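Local coordinates for protein 2-dehydropantoate 2-reductase, putative (PDB 2EW2) that probably catalyses the NADPH-dependent reduction of ketopantoate to pantoate, a step in the biosynthesis of pantothenate, at residues P61-S64 and P65-D69. Numbering follows the deposited sequence.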
ATOM      1  N   PRO B  61     -36.950  20.852 -23.561  1.00 25.48           N
ATOM      2  CA  PRO B  61     -36.426  19.830 -24.452  1.00 25.24           C
ATOM      3  C   PRO B  61     -35.490  18.901 -23.692  1.00 24.78           C
ATOM      4  O   PRO B  61     -34.786  19.331 -22.782  1.00 25.49           O
ATOM      5  CB  PRO B  61     -35.681  20.623 -25.536  1.00 24.44           C
ATOM      6  CG  PRO B  61     -35.527  21.983 -25.028  1.00 24.63           C
ATOM      7  CD  PRO B  61     -36.505  22.213 -23.921  1.00 25.29           C
ATOM      8  N   ILE B  62     -35.528  17.621 -24.034  1.00 24.97           N
ATOM      9  CA  ILE B  62     -34.684  16.623 -23.372  1.00 24.44           C
ATOM     10  C   ILE B  62     -34.225  15.592 -24.388  1.00 25.37           C
ATOM     11  O   ILE B  62     -34.993  15.168 -25.263  1.00 25.44           O
ATOM     12  CB  ILE B  62     -35.385  15.978 -22.126  1.00 24.49           C
ATOM     13  CG1 ILE B  62     -34.430  15.040 -21.375  1.00 23.90           C
ATOM     14  CG2 ILE B  62     -36.687  15.261 -22.517  1.00 23.07           C
ATOM     15  CD1 ILE B  62     -34.879  14.686 -19.936  1.00 23.78           C
ATOM     16  N   PHE B  63     -32.957  15.218 -24.298  1.00 25.67           N
ATOM     17  CA  PHE B  63     -32.377  14.271 -25.230  1.00 26.37           C
ATOM     18  C   PHE B  63     -31.542  13.258 -24.467  1.00 26.86           C
ATOM     19  O   PHE B  63     -31.036  13.564 -23.401  1.00 26.60           O
ATOM     20  CB  PHE B  63     -31.477  15.023 -26.227  1.00 27.16           C
ATOM     21  CG  PHE B  63     -32.196  16.106 -27.010  1.00 26.55           C
ATOM     22  CD1 PHE B  63     -32.121  17.421 -26.616  1.00 26.41           C
ATOM     23  CD2 PHE B  63     -32.942  15.785 -28.145  1.00 27.77           C
ATOM     24  CE1 PHE B  63     -32.765  18.440 -27.340  1.00 26.96           C
ATOM     25  CE2 PHE B  63     -33.609  16.785 -28.873  1.00 27.82           C
ATOM     26  CZ  PHE B  63     -33.520  18.119 -28.465  1.00 27.83           C
ATOM     27  N   SER B  64     -31.416  12.048 -24.998  1.00 27.82           N
ATOM     28  CA  SER B  64     -30.420  11.114 -24.489  1.00 28.65           C
ATOM     29  C   SER B  64     -29.087  11.483 -25.135  1.00 28.78           C
ATOM     30  O   SER B  64     -29.071  12.110 -26.201  1.00 28.48           O
ATOM     31  CB  SER B  64     -30.801   9.662 -24.798  1.00 28.87           C
ATOM     32  OG  SER B  64     -30.639   9.368 -26.177  1.00 31.76           O
ATOM     33  N   PRO B  65     -27.958  11.131 -24.488  1.00 29.17           N
ATOM     34  CA  PRO B  65     -26.663  11.459 -25.087  1.00 29.58           C
ATOM     35  C   PRO B  65     -26.485  10.904 -26.517  1.00 30.39           C
ATOM     36  O   PRO B  65     -25.942  11.592 -27.380  1.00 30.10           O
ATOM     37  CB  PRO B  65     -25.660  10.821 -24.116  1.00 29.43           C
ATOM     38  CG  PRO B  65     -26.392  10.767 -22.817  1.00 29.64           C
ATOM     39  CD  PRO B  65     -27.800  10.445 -23.190  1.00 29.20           C
ATOM     40  N   GLU B  66     -26.977   9.699 -26.772  1.00 31.18           N
ATOM     41  CA  GLU B  66     -26.766   9.063 -28.074  1.00 32.91           C
ATOM     42  C   GLU B  66     -27.525   9.735 -29.226  1.00 32.27           C
ATOM     43  O   GLU B  66     -27.156   9.564 -30.385  1.00 32.58           O
ATOM     44  CB  GLU B  66     -27.050   7.547 -28.021  1.00 33.38           C
ATOM     45  CG  GLU B  66     -28.440   7.154 -27.524  1.00 37.91           C
ATOM     46  CD  GLU B  66     -28.487   6.812 -26.028  1.00 44.17           C
ATOM     47  OE1 GLU B  66     -29.284   5.908 -25.667  1.00 46.50           O
ATOM     48  OE2 GLU B  66     -27.742   7.427 -25.214  1.00 45.31           O
ATOM     49  N   GLU B  67     -28.569  10.499 -28.892  1.00 31.62           N
ATOM     50  CA  GLU B  67     -29.386  11.240 -29.861  1.00 30.87           C
ATOM     51  C   GLU B  67     -28.749  12.538 -30.349  1.00 29.84           C
ATOM     52  O   GLU B  67     -29.148  13.085 -31.378  1.00 29.41           O
ATOM     53  CB  GLU B  67     -30.715  11.625 -29.224  1.00 31.01           C
ATOM     54  CG  GLU B  67     -31.755  10.553 -29.256  1.00 34.07           C
ATOM     55  CD  GLU B  67     -33.065  11.014 -28.636  1.00 36.45           C
ATOM     56  OE1 GLU B  67     -34.131  10.691 -29.220  1.00 40.21           O
ATOM     57  OE2 GLU B  67     -33.032  11.684 -27.575  1.00 34.00           O
ATOM     58  N   ILE B  68     -27.790  13.054 -29.590  1.00 28.61           N
ATOM     59  CA  ILE B  68     -27.225  14.373 -29.860  1.00 27.74           C
ATOM     60  C   ILE B  68     -26.400  14.373 -31.147  1.00 27.69           C
ATOM     61  O   ILE B  68     -25.552  13.512 -31.354  1.00 28.25           O
ATOM     62  CB  ILE B  68     -26.378  14.884 -28.653  1.00 27.65           C
ATOM     63  CG1 ILE B  68     -27.232  14.960 -27.375  1.00 26.30           C
ATOM     64  CG2 ILE B  68     -25.703  16.228 -28.962  1.00 26.25           C
ATOM     65  CD1 ILE B  68     -28.334  16.037 -27.407  1.00 27.89           C
ATOM     66  N   ASP B  69     -26.653  15.341 -32.013  1.00 27.63           N
ATOM     67  CA  ASP B  69     -25.849  15.507 -33.211  1.00 27.63           C
ATOM     68  C   ASP B  69     -25.741  16.973 -33.589  1.00 27.09           C
ATOM     69  O   ASP B  69     -26.193  17.853 -32.838  1.00 26.72           O
ATOM     70  CB  ASP B  69     -26.392  14.658 -34.381  1.00 28.42           C
ATOM     71  CG  ASP B  69     -27.824  15.013 -34.768  1.00 29.10           C
ATOM     72  OD1 ASP B  69     -28.258  16.179 -34.620  1.00 28.09           O
ATOM     73  OD2 ASP B  69     -28.517  14.098 -35.251  1.00 32.84           O
TER
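Glu67 sets its CG anti to its own carbonyl carbon (chi1 -83°) and runs on extended through chi2 (-179°), which carries the carboxylate back past Ser64 to the end of strand 62-63. There OE2 takes the backbone N-H of Ser64, N to OE2 3.1 Å and nearly straight at 164°. The donor meets OE2 on the anti side, a little out of the carboxylate plane. The same oxygen forms a salt bridge with NH2 of Arg43 on helix 36-45, and that guanidinium nitrogen also bonds to Ile62 O; a charged side chain thus links strand, turn and helix, and the arginine probably helps keep Glu67 ionised.

A second bond closes the turn in the other direction, from Glu67 N to Ser64 O at 3.2 Å. Ile68 N repeats the step to Pro65 O, also at 3.2 Å, so two successive i to i+3 bonds wind the 3-10 turn. The Ser64 hydroxyl lies against the bent chain of Glu66, OG to CD 3.3 Å.

Beside the polar bonds, Ile68 CD1 reaches Phe63 CB at 3.5 Å, its side chain crossing that of Phe63 at about a right angle, while Glu67 OE2 sits at the ring edge. Ile68 continues onto Pro96 and Met97, and Pro65 packs on Met90 and Ala93 of helix 84-94.

Glu67's grip on the Ser64 N-H, within Ser-Pro-Glu-Glu, recalls one half of a capping box; the bond to Glu67 N comes from the serine carbonyl instead of its hydroxyl. The turn follows strand 62-63, an edge strand paired with 28-32, and leads toward strand 77-80, across the sheet of the Rossmann-type nucleotide-binding domain.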